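Local coordinates for protein endo-b-1,4-glucanase (Nasutitermes takasagoensis, PDB 1KS8) that probably hydrolyses internal beta-1,4-glucosidic linkages in cellulose, acting as a glycoside hydrolase family 9 endoglucanase, at residues A[30-35]-A[358-363]; A[127-132]-A[363-368]. All blocks are in the same frame, centred on the assembly; numbering follows the deposited sequence.

Both contacts bring a loop against the short helix 361-364 and its flanks, and their centres lie about 7 Å apart. Interaction 1 (30-35 with 358-363) packs a tryptophan on the short helix 361-364. Interaction 2 (127-132 with 363-368) holds the residues that leave it. They share Ser363. They also touch directly: Arg361 CG lies 3.4 Å from Trp127 CD2, and Lys34 CG 3.5 Å from Glu131 OE2. The predicted catalytic residue Glu412 is close to both. Its side chain is about 7 Å from that of His360 and about 8 Å from that of Trp127. A sulfate held by His359 and Arg361 lies about 5 Å from the Trp127 side chain.

Interaction 1 of 2, residues A[30-35]-A[358-363]; sequences VTWRKD and PHHRSS. With SO4 (sulfate ion), chain B.
Trp32 brings the CZ3-CH2 rim of its six-membered ring against Ser362 and Ser363, on the short helix 361-364 in this (alpha/alpha)6 catalytic domain. Its CZ3 lies 3.5 Å from Ser362 O, and its CH2 lies 3.7 Å from Ser363 CB. Ser362 CB sits at the ring edge, in the ring plane. The contact is van der Waals packing, and no hydrogen bond crosses it. Arg33 adds its aliphatic part, with CD 3.6 Å from Ser362 OG.

Trp32 is held from its own loop. Val30 and Arg33 are the ends of a type I turn, and Val30 CG1 and Arg33 CG lie over one face of the indole, offset toward its rim. CG of Trp32 stands between the backbone N and the carbonyl carbon (chi1 48°). This torsion directs the indole at the helix. The Arg33 chain bends at chi2 and chi3, and NH1 donates to the carbonyl oxygens of Ala18 and Arg20.

Across the contact, His360 is the N-cap of the helix. Ser363 N donates to His360 ND1 at 3.2 Å, with an N-H...N angle of 155° and close to the imidazole plane. Ser363 OG is also hydrogen-bonded to ND1, and either atom could be the donor. At the other end of the ring, NE2 bonds to Gln19 OE1. Both ring nitrogens are therefore engaged, which fixes the ring rotation.

Farther out, His359 and Arg361 bind a sulfate, probably from the crystallisation liquor. The Arg361 chain is extended from CG to NE, and its guanidinium meets the ion edge-on. NH1 donates to sulfate O4 at an angle of 170°, and NH2 to O2. His359 NE2 reaches sulfate O1 at 2.6 Å.

Interaction 2 of 2, residues A[127-132]-A[363-368]; sequences WGRPED and SSCPPA
The loop between helix 120-124 and strand 139-142 packs here on the exit of helix 361-364, beside the disulfide Cys365-Cys372. Trp127 and Arg129 make the two polar contacts, with Cys365 between them.

Trp127 NE1 donates to Ser364 OG at 3.0 Å, with an N-H...O angle of 150°. The hydroxyl lies at the indole edge, tilted 17° from the ring plane. Ser364 OG is also hydrogen-bonded to Arg361 O. Elsewhere the indole meets the rings of Trp374 and Phe377, and it is edge-to-face with His359.

Cys365 SG rests on the backbone of the loop, 3.4 Å from Gly128 C. Its CB packs against Arg129 CG at 3.5 Å.

Arg129 bends at chi3 (-69°), which turns its guanidinium across the segment after the helix. NH1 donates to Pro366 O at 2.9 Å. The oxygen lies in the guanidinium plane, but NH1 stands above the carbonyl plane. NH1 also bonds to Ala370 O. Ala368 CA sits over one guanidinium face, offset toward the rim, 3.7 Å above the plane.

NE and NH2 both grip Asp132 OD2, each at 2.9 Å, in a side-on salt bridge. All three guanidinium nitrogens thus have acceptors. The buried charge is probably balanced by Asp132, while the two carbonyls tie the disulfide loop to Arg129.

Interaction 1 of 2, residues A[30-35]-A[358-363]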
ATOM      1  N   VAL A  30     -17.705  -6.527  -4.353  1.00 12.15           N
ATOM      2  CA  VAL A  30     -18.064  -5.142  -4.639  1.00 10.97           C
ATOM      3  C   VAL A  30     -18.549  -5.190  -6.089  1.00 10.79           C
ATOM      4  O   VAL A  30     -17.803  -4.923  -7.035  1.00 10.15           O
ATOM      5  CB  VAL A  30     -16.847  -4.208  -4.489  1.00  9.18           C
ATOM      6  CG1 VAL A  30     -17.231  -2.785  -4.860  1.00 10.63           C
ATOM      7  CG2 VAL A  30     -16.346  -4.259  -3.053  1.00 10.18           C
ATOM      8  N   THR A  31     -19.820  -5.547  -6.237  1.00 12.14           N
ATOM      9  CA  THR A  31     -20.442  -5.719  -7.539  1.00 13.52           C
ATOM     10  C   THR A  31     -20.818  -4.482  -8.341  1.00 12.29           C
ATOM     11  O   THR A  31     -21.200  -4.609  -9.502  1.00 12.10           O
ATOM     12  CB  THR A  31     -21.678  -6.627  -7.423  1.00 14.99           C
ATOM     13  OG1 THR A  31     -22.599  -6.066  -6.483  1.00 17.26           O
ATOM     14  CG2 THR A  31     -21.263  -8.015  -6.954  1.00 18.47           C
ATOM     15  N   TRP A  32     -20.738  -3.293  -7.746  1.00 10.43           N
ATOM     16  CA  TRP A  32     -21.048  -2.101  -8.528  1.00 10.19           C
ATOM     17  C   TRP A  32     -19.859  -1.776  -9.432  1.00 10.56           C
ATOM     18  O   TRP A  32     -19.975  -0.976 -10.361  1.00 11.21           O
ATOM     19  CB  TRP A  32     -21.410  -0.902  -7.639  1.00 11.15           C
ATOM     20  CG  TRP A  32     -20.494  -0.622  -6.490  1.00 10.38           C
ATOM     21  CD1 TRP A  32     -20.645  -1.041  -5.198  1.00 11.42           C
ATOM     22  CD2 TRP A  32     -19.312   0.186  -6.513  1.00  9.69           C
ATOM     23  NE1 TRP A  32     -19.634  -0.539  -4.415  1.00 13.05           N
ATOM     24  CE2 TRP A  32     -18.801   0.216  -5.197  1.00  9.75           C
ATOM     25  CE3 TRP A  32     -18.634   0.888  -7.519  1.00 10.41           C
ATOM     26  CZ2 TRP A  32     -17.643   0.923  -4.858  1.00 10.51           C
ATOM     27  CZ3 TRP A  32     -17.482   1.591  -7.183  1.00  9.42           C
ATOM     28  CH2 TRP A  32     -16.999   1.602  -5.862  1.00 10.01           C
ATOM     29  N   ARG A  33     -18.716  -2.402  -9.154  1.00  9.14           N
ATOM     30  CA  ARG A  33     -17.527  -2.223  -9.984  1.00  9.22           C
ATOM     31  C   ARG A  33     -17.647  -3.205 -11.149  1.00  9.79           C
ATOM     32  O   ARG A  33     -18.103  -4.339 -10.969  1.00 10.36           O
ATOM     33  CB  ARG A  33     -16.247  -2.519  -9.191  1.00  8.56           C
ATOM     34  CG  ARG A  33     -15.721  -1.365  -8.339  1.00  7.99           C
ATOM     35  CD  ARG A  33     -15.380  -0.144  -9.189  1.00  8.17           C
ATOM     36  NE  ARG A  33     -14.829  -0.533 -10.485  1.00  7.85           N
ATOM     37  CZ  ARG A  33     -13.634  -1.082 -10.669  1.00  7.72           C
ATOM     38  NH1 ARG A  33     -12.828  -1.301  -9.636  1.00  7.46           N
ATOM     39  NH2 ARG A  33     -13.263  -1.454 -11.888  1.00  9.07           N
ATOM     40  N   LYS A  34     -17.236  -2.771 -12.337  1.00 10.17           N
ATOM     41  CA  LYS A  34     -17.325  -3.603 -13.534  1.00 10.15           C
ATOM     42  C   LYS A  34     -15.981  -3.774 -14.235  1.00 10.16           C
ATOM     43  O   LYS A  34     -15.023  -3.062 -13.944  1.00  9.77           O
ATOM     44  CB  LYS A  34     -18.314  -2.979 -14.521  1.00 11.23           C
ATOM     45  CG  LYS A  34     -19.673  -2.639 -13.929  1.00 12.75           C
ATOM     46  CD  LYS A  34     -20.396  -3.879 -13.433  1.00 14.69           C
ATOM     47  CE  LYS A  34     -21.703  -3.502 -12.753  1.00 16.58           C
ATOM     48  NZ  LYS A  34     -22.426  -4.685 -12.210  1.00 20.22           N
ATOM     49  N   ASP A  35     -15.925  -4.720 -15.167  1.00  9.52           N
ATOM     50  CA  ASP A  35     -14.707  -4.963 -15.932  1.00  9.56           C
ATOM     51  C   ASP A  35     -14.281  -3.657 -16.599  1.00  7.96           C
ATOM     52  O   ASP A  35     -15.114  -2.921 -17.132  1.00  9.41           O
ATOM     53  CB  ASP A  35     -14.950  -6.017 -17.018  1.00 10.37           C
ATOM     54  CG  ASP A  35     -15.297  -7.381 -16.453  1.00 12.71           C
ATOM     55  OD1 ASP A  35     -15.143  -7.598 -15.234  1.00 12.01           O
ATOM     56  OD2 ASP A  35     -15.720  -8.247 -17.250  1.00 15.29           O
ATOM     57  N   PRO A 358     -15.774  10.696  -0.705  1.00  6.24           N
ATOM     58  CA  PRO A 358     -14.345  10.537  -0.989  1.00  6.82           C
ATOM     59  C   PRO A 358     -14.024  10.984  -2.414  1.00  7.40           C
ATOM     60  O   PRO A 358     -14.858  10.868  -3.314  1.00  7.70           O
ATOM     61  CB  PRO A 358     -14.108   9.039  -0.771  1.00  7.15           C
ATOM     62  CG  PRO A 358     -15.443   8.426  -1.080  1.00  8.62           C
ATOM     63  CD  PRO A 358     -16.404   9.392  -0.426  1.00  7.13           C
ATOM     64  N   HIS A 359     -12.819  11.515  -2.598  1.00  7.77           N
ATOM     65  CA  HIS A 359     -12.343  11.981  -3.903  1.00  7.52           C
ATOM     66  C   HIS A 359     -12.064  10.703  -4.687  1.00  8.47           C
ATOM     67  O   HIS A 359     -10.916  10.278  -4.837  1.00  9.00           O
ATOM     68  CB  HIS A 359     -11.057  12.780  -3.700  1.00  8.49           C
ATOM     69  CG  HIS A 359     -10.570  13.470  -4.932  1.00  9.28           C
ATOM     70  ND1 HIS A 359     -11.131  14.637  -5.401  1.00  9.73           N
ATOM     71  CD2 HIS A 359      -9.574  13.155  -5.793  1.00 12.11           C
ATOM     72  CE1 HIS A 359     -10.501  15.012  -6.501  1.00 11.04           C
ATOM     73  NE2 HIS A 359      -9.553  14.130  -6.760  1.00 12.56           N
ATOM     74  N   HIS A 360     -13.126  10.117  -5.222  1.00  7.70           N
ATOM     75  CA  HIS A 360     -13.021   8.824  -5.878  1.00  6.34           C
ATOM     76  C   HIS A 360     -14.058   8.701  -6.990  1.00  6.66           C
ATOM     77  O   HIS A 360     -15.264   8.766  -6.747  1.00  7.19           O
ATOM     78  CB  HIS A 360     -13.239   7.789  -4.773  1.00  7.11           C
ATOM     79  CG  HIS A 360     -12.975   6.377  -5.175  1.00  6.67           C
ATOM     80  ND1 HIS A 360     -13.964   5.542  -5.647  1.00  7.70           N
ATOM     81  CD2 HIS A 360     -11.849   5.628  -5.103  1.00  7.14           C
ATOM     82  CE1 HIS A 360     -13.461   4.337  -5.843  1.00  7.54           C
ATOM     83  NE2 HIS A 360     -12.179   4.361  -5.521  1.00  7.05           N
ATOM     84  N   ARG A 361     -13.572   8.506  -8.209  1.00  6.59           N
ATOM     85  CA  ARG A 361     -14.437   8.417  -9.375  1.00  6.59           C
ATOM     86  C   ARG A 361     -15.444   7.279  -9.438  1.00  6.51           C
ATOM     87  O   ARG A 361     -16.647   7.522  -9.526  1.00  7.55           O
ATOM     88  CB  ARG A 361     -13.580   8.398 -10.639  1.00  7.38           C
ATOM     89  CG  ARG A 361     -12.855   9.708 -10.889  1.00  6.99           C
ATOM     90  CD  ARG A 361     -11.815   9.562 -11.984  1.00  8.30           C
ATOM     91  NE  ARG A 361     -11.144  10.826 -12.287  1.00  8.56           N
ATOM     92  CZ  ARG A 361     -10.245  11.416 -11.503  1.00  9.37           C
ATOM     93  NH1 ARG A 361      -9.892  10.865 -10.350  1.00  8.25           N
ATOM     94  NH2 ARG A 361      -9.686  12.558 -11.887  1.00  9.49           N
ATOM     95  N   SER A 362     -14.975   6.037  -9.387  1.00  7.43           N
ATOM     96  CA  SER A 362     -15.903   4.922  -9.523  1.00  7.35           C
ATOM     97  C   SER A 362     -17.032   4.887  -8.502  1.00  7.19           C
ATOM     98  O   SER A 362     -18.169   4.579  -8.857  1.00  8.64           O
ATOM     99  CB  SER A 362     -15.154   3.581  -9.545  1.00  8.68           C
ATOM    100  OG  SER A 362     -14.556   3.277  -8.304  1.00  7.47           O
ATOM    101  N   SER A 363     -16.746   5.215  -7.249  1.00  7.11           N
ATOM    102  CA  SER A 363     -17.802   5.196  -6.241  1.00  6.92           C
ATOM    103  C   SER A 363     -18.779   6.365  -6.379  1.00  7.41           C
ATOM    104  O   SER A 363     -19.908   6.292  -5.909  1.00  8.00           O
ATOM    105  CB  SER A 363     -17.207   5.183  -4.825  1.00  8.02           C
ATOM    106  OG  SER A 363     -16.469   6.359  -4.550  1.00  8.21           O
TER
HETATM  107  S   SO4 B 450      -6.993  12.893  -9.051  1.00 16.40           S
HETATM  108  O1  SO4 B 450      -7.307  14.113  -8.041  1.00 19.57           O
HETATM  109  O2  SO4 B 450      -7.433  13.362 -10.348  1.00 18.50           O
HETATM  110  O3  SO4 B 450      -5.715  12.601  -9.012  1.00 19.13           O
HETATM  111  O4  SO4 B 450      -7.877  11.848  -8.600  1.00 17.02           O

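Interaction 2 of 2, residues A[127-132]-A[363-368]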
ATOM      1  N   TRP A 127     -13.561  12.121 -15.563  1.00  8.01           N
ATOM      2  CA  TRP A 127     -14.247  11.790 -14.318  1.00  7.63           C
ATOM      3  C   TRP A 127     -15.444  10.942 -14.720  1.00  8.33           C
ATOM      4  O   TRP A 127     -16.355  11.418 -15.395  1.00  9.34           O
ATOM      5  CB  TRP A 127     -14.727  13.028 -13.548  1.00  7.71           C
ATOM      6  CG  TRP A 127     -15.226  12.654 -12.175  1.00  7.26           C
ATOM      7  CD1 TRP A 127     -16.432  12.089 -11.862  1.00  7.34           C
ATOM      8  CD2 TRP A 127     -14.476  12.689 -10.954  1.00  7.81           C
ATOM      9  NE1 TRP A 127     -16.476  11.763 -10.525  1.00  7.82           N
ATOM     10  CE2 TRP A 127     -15.287  12.118  -9.944  1.00  8.00           C
ATOM     11  CE3 TRP A 127     -13.193  13.141 -10.617  1.00  7.30           C
ATOM     12  CZ2 TRP A 127     -14.853  11.986  -8.619  1.00  8.62           C
ATOM     13  CZ3 TRP A 127     -12.760  13.009  -9.301  1.00  9.05           C
ATOM     14  CH2 TRP A 127     -13.591  12.434  -8.318  1.00  8.36           C
ATOM     15  N   GLY A 128     -15.429   9.677 -14.316  1.00  7.89           N
ATOM     16  CA  GLY A 128     -16.515   8.780 -14.661  1.00  8.61           C
ATOM     17  C   GLY A 128     -16.165   7.353 -14.297  1.00  7.33           C
ATOM     18  O   GLY A 128     -15.230   7.117 -13.535  1.00  8.48           O
ATOM     19  N   ARG A 129     -16.916   6.399 -14.837  1.00  7.54           N
ATOM     20  CA  ARG A 129     -16.676   4.986 -14.554  1.00  7.84           C
ATOM     21  C   ARG A 129     -15.469   4.498 -15.352  1.00  7.56           C
ATOM     22  O   ARG A 129     -15.285   4.880 -16.504  1.00  8.96           O
ATOM     23  CB  ARG A 129     -17.916   4.165 -14.911  1.00  9.66           C
ATOM     24  CG  ARG A 129     -19.139   4.487 -14.054  1.00 10.73           C
ATOM     25  CD  ARG A 129     -20.378   3.746 -14.543  1.00 12.74           C
ATOM     26  NE  ARG A 129     -20.818   4.270 -15.830  1.00 13.13           N
ATOM     27  CZ  ARG A 129     -21.875   5.056 -16.009  1.00 11.34           C
ATOM     28  NH1 ARG A 129     -22.637   5.419 -14.983  1.00 10.81           N
ATOM     29  NH2 ARG A 129     -22.153   5.507 -17.221  1.00 12.52           N
ATOM     30  N   PRO A 130     -14.635   3.634 -14.755  1.00  7.53           N
ATOM     31  CA  PRO A 130     -13.465   3.161 -15.503  1.00  7.62           C
ATOM     32  C   PRO A 130     -13.789   2.434 -16.805  1.00  7.78           C
ATOM     33  O   PRO A 130     -13.043   2.551 -17.784  1.00  8.25           O
ATOM     34  CB  PRO A 130     -12.729   2.285 -14.485  1.00  7.54           C
ATOM     35  CG  PRO A 130     -13.820   1.794 -13.580  1.00  7.03           C
ATOM     36  CD  PRO A 130     -14.719   3.002 -13.425  1.00  7.81           C
ATOM     37  N   GLU A 131     -14.897   1.699 -16.826  1.00  8.72           N
ATOM     38  CA  GLU A 131     -15.293   0.974 -18.029  1.00  8.33           C
ATOM     39  C   GLU A 131     -15.692   1.925 -19.157  1.00  9.27           C
ATOM     40  O   GLU A 131     -15.838   1.503 -20.304  1.00 10.83           O
ATOM     41  CB  GLU A 131     -16.455   0.013 -17.732  1.00  8.11           C
ATOM     42  CG  GLU A 131     -17.707   0.686 -17.174  1.00  9.70           C
ATOM     43  CD  GLU A 131     -17.768   0.679 -15.656  1.00  9.47           C
ATOM     44  OE1 GLU A 131     -16.707   0.811 -15.002  1.00  9.27           O
ATOM     45  OE2 GLU A 131     -18.888   0.553 -15.115  1.00 10.42           O
ATOM     46  N   ASP A 132     -15.862   3.206 -18.834  1.00  8.48           N
ATOM     47  CA  ASP A 132     -16.244   4.200 -19.836  1.00  9.23           C
ATOM     48  C   ASP A 132     -15.065   4.981 -20.418  1.00  9.69           C
ATOM     49  O   ASP A 132     -15.255   5.855 -21.265  1.00 10.21           O
ATOM     50  CB  ASP A 132     -17.258   5.195 -19.255  1.00  9.51           C
ATOM     51  CG  ASP A 132     -18.611   4.564 -18.972  1.00 10.60           C
ATOM     52  OD1 ASP A 132     -18.885   3.457 -19.480  1.00 12.11           O
ATOM     53  OD2 ASP A 132     -19.406   5.193 -18.244  1.00 10.92           O
ATOM     54  N   SER A 363     -16.746   5.215  -7.249  1.00  7.11           N
ATOM     55  CA  SER A 363     -17.802   5.196  -6.241  1.00  6.92           C
ATOM     56  C   SER A 363     -18.779   6.365  -6.379  1.00  7.41           C
ATOM     57  O   SER A 363     -19.908   6.292  -5.909  1.00  8.00           O
ATOM     58  CB  SER A 363     -17.207   5.183  -4.825  1.00  8.02           C
ATOM     59  OG  SER A 363     -16.469   6.359  -4.550  1.00  8.21           O
ATOM     60  N   SER A 364     -18.350   7.444  -7.026  1.00  7.62           N
ATOM     61  CA  SER A 364     -19.222   8.607  -7.191  1.00  8.10           C
ATOM     62  C   SER A 364     -20.283   8.393  -8.263  1.00  8.86           C
ATOM     63  O   SER A 364     -21.319   9.058  -8.275  1.00  9.07           O
ATOM     64  CB  SER A 364     -18.396   9.837  -7.574  1.00  7.73           C
ATOM     65  OG  SER A 364     -18.018   9.791  -8.946  1.00  7.81           O
ATOM     66  N   CYS A 365     -20.026   7.451  -9.156  1.00  8.45           N
ATOM     67  CA  CYS A 365     -20.920   7.199 -10.272  1.00  8.95           C
ATOM     68  C   CYS A 365     -22.180   6.389 -10.048  1.00 10.41           C
ATOM     69  O   CYS A 365     -22.181   5.403  -9.320  1.00 10.56           O
ATOM     70  CB  CYS A 365     -20.146   6.522 -11.392  1.00  9.04           C
ATOM     71  SG  CYS A 365     -18.821   7.513 -12.131  1.00  9.45           S
ATOM     72  N   PRO A 366     -23.281   6.807 -10.689  1.00 10.96           N
ATOM     73  CA  PRO A 366     -24.537   6.071 -10.554  1.00 11.83           C
ATOM     74  C   PRO A 366     -24.351   4.890 -11.506  1.00 11.17           C
ATOM     75  O   PRO A 366     -23.379   4.854 -12.265  1.00 11.28           O
ATOM     76  CB  PRO A 366     -25.571   7.071 -11.060  1.00 11.71           C
ATOM     77  CG  PRO A 366     -24.814   7.800 -12.136  1.00 12.75           C
ATOM     78  CD  PRO A 366     -23.473   8.043 -11.469  1.00 11.30           C
ATOM     79  N   PRO A 367     -25.257   3.907 -11.483  1.00 12.60           N
ATOM     80  CA  PRO A 367     -25.044   2.796 -12.413  1.00 12.80           C
ATOM     81  C   PRO A 367     -25.376   3.180 -13.849  1.00 11.78           C
ATOM     82  O   PRO A 367     -26.180   4.085 -14.091  1.00 12.11           O
ATOM     83  CB  PRO A 367     -25.973   1.715 -11.871  1.00 15.52           C
ATOM     84  CG  PRO A 367     -27.111   2.514 -11.311  1.00 18.07           C
ATOM     85  CD  PRO A 367     -26.416   3.660 -10.609  1.00 14.52           C
ATOM     86  N   ALA A 368     -24.735   2.507 -14.797  1.00 12.61           N
ATOM     87  CA  ALA A 368     -25.007   2.756 -16.204  1.00 11.65           C
ATOM     88  C   ALA A 368     -26.473   2.358 -16.380  1.00 12.16           C
ATOM     89  O   ALA A 368     -26.997   1.558 -15.602  1.00 13.81           O
ATOM     90  CB  ALA A 368     -24.107   1.884 -17.071  1.00 13.69           C
TER